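Local structure of T-cell surface glycoprotein CD1A1 antigen (Gallus gallus, 3JVG) at residues A[12-15]-A[21-24]. The protein probably presents lipid antigens to T cells, as other CD1 glycoproteins do, through the groove of its MHC class I-like ectodomain. Sequence-based numbering, arbitrary orientation.
With NAG (2-acetamido-2-deoxy-beta-D-glucopyranose), chain J.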
# COMPACT_ATOMS: atom_id res chain seq x y z
N HIS A 12 -0.16 11.51 4.03
CA HIS A 12 -0.47 11.92 5.38
C HIS A 12 -1.94 11.57 5.67
O HIS A 12 -2.79 11.53 4.74
CB HIS A 12 -0.16 13.42 5.49
CG HIS A 12 -1.11 14.23 6.34
ND1 HIS A 12 -2.25 14.83 5.82
CD2 HIS A 12 -1.02 14.64 7.63
CE1 HIS A 12 -2.84 15.53 6.77
NE2 HIS A 12 -2.13 15.42 7.88
N PHE A 13 -2.24 11.24 6.92
CA PHE A 13 -3.65 11.07 7.28
C PHE A 13 -3.86 11.53 8.69
O PHE A 13 -2.91 11.54 9.49
CB PHE A 13 -4.16 9.64 7.14
CG PHE A 13 -3.31 8.58 7.85
CD1 PHE A 13 -3.67 8.13 9.12
CD2 PHE A 13 -2.22 7.99 7.20
CE1 PHE A 13 -2.96 7.16 9.77
CE2 PHE A 13 -1.47 6.99 7.84
CZ PHE A 13 -1.84 6.58 9.12
N ALA A 14 -5.10 11.91 8.98
CA ALA A 14 -5.47 12.45 10.29
C ALA A 14 -6.90 12.10 10.66
O ALA A 14 -7.85 12.36 9.90
CB ALA A 14 -5.27 13.96 10.31
N THR A 15 -7.06 11.49 11.81
CA THR A 15 -8.38 11.27 12.34
C THR A 15 -8.65 12.37 13.37
O THR A 15 -8.00 12.44 14.43
CB THR A 15 -8.49 9.89 13.06
OG1 THR A 15 -8.10 8.85 12.17
CG2 THR A 15 -9.89 9.65 13.47
N SER A 21 -8.19 16.93 19.72
CA SER A 21 -7.45 15.68 19.63
C SER A 21 -7.46 15.15 18.21
O SER A 21 -8.54 15.00 17.57
CB SER A 21 -8.03 14.65 20.61
OG SER A 21 -7.54 13.35 20.37
N VAL A 22 -6.26 14.90 17.70
CA VAL A 22 -6.08 14.37 16.34
C VAL A 22 -4.92 13.36 16.25
O VAL A 22 -3.83 13.61 16.73
CB VAL A 22 -6.08 15.51 15.25
CG1 VAL A 22 -5.60 16.83 15.80
CG2 VAL A 22 -5.41 15.12 13.92
N LEU A 23 -5.20 12.21 15.65
CA LEU A 23 -4.18 11.17 15.49
C LEU A 23 -3.66 11.22 14.05
O LEU A 23 -4.43 10.97 13.11
CB LEU A 23 -4.73 9.79 15.81
CG LEU A 23 -5.74 9.66 16.96
CD1 LEU A 23 -6.35 8.25 16.98
CD2 LEU A 23 -5.14 10.02 18.34
N VAL A 24 -2.39 11.56 13.89
CA VAL A 24 -1.82 11.80 12.58
C VAL A 24 -0.90 10.66 12.22
O VAL A 24 -0.22 10.09 13.09
CB VAL A 24 -1.01 13.11 12.61
CG1 VAL A 24 -0.43 13.44 11.25
CG2 VAL A 24 -1.88 14.29 13.12
C1 NAG J . -10.64 14.73 23.27
C2 NAG J . -11.15 15.02 24.70
C3 NAG J . -10.06 14.71 25.74
C4 NAG J . -9.75 13.19 25.63
C5 NAG J . -9.28 12.85 24.19
C6 NAG J . -8.96 11.35 23.95
C7 NAG J . -13.01 16.64 25.04
C8 NAG J . -13.39 18.10 25.13
N2 NAG J . -11.71 16.38 24.83
O3 NAG J . -10.39 15.21 27.03
O4 NAG J . -8.77 12.77 26.56
O5 NAG J . -10.15 13.39 23.17
O6 NAG J . -9.98 10.54 23.38
O7 NAG J . -13.88 15.77 25.18
O HOH W 1 -5.51 8.62 11.88
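The His12 ring meets Val24 obliquely, with CD2 3.9 Å from CG1 of the valine. That methyl is anti to the backbone N (chi1 -178°), which brings it beside both the ring and the carbonyl oxygen of Phe13. The Phe13 ring has water 1 at its edge, in the ring plane. The water donates to Leu23 O at 2.9 Å. It also hydrogen-bonds Thr15 OG1, at 2.6 Å, and so ties the threonine side chain to the facing backbone.

Thr15 and Leu23 form an antiparallel hydrogen-bonded pair. Thr15 N gives a nearly straight bond (164° at the hydrogen) to Leu23 O at 3.0 Å. Leu23 N returns one to Thr15 O at 3.1 Å. Leu23 O therefore accepts from both an amide and a water. Ala14 and Val24 are the adjoining non-hydrogen-bonded pair. Here Val24 CA makes a CA-H...O contact with Phe13 O at 3.3 Å. On the face of Ala14 and Val24, Ala14 CB also packs on Val22 CG2 at 3.8 Å. Near the turn, Ser21 CB lies 3.6 Å from O5 of an N-acetylglucosamine.

The two segments belong to the hairpin of strands 6-18 and 21-30, in the sheet that floors the MHC-like groove. Val22 and Val24 touch helix 58-82, and His12 packs edge-to-face with Tyr71 and Phe75 of that helix. His12 ND1 is hydrogen-bonded to Ser93 OG on strand 89-99. On the other face, Phe13 and Thr15 pack against the chain of another protein, probably beta2-microglobulin as in other CD1 molecules.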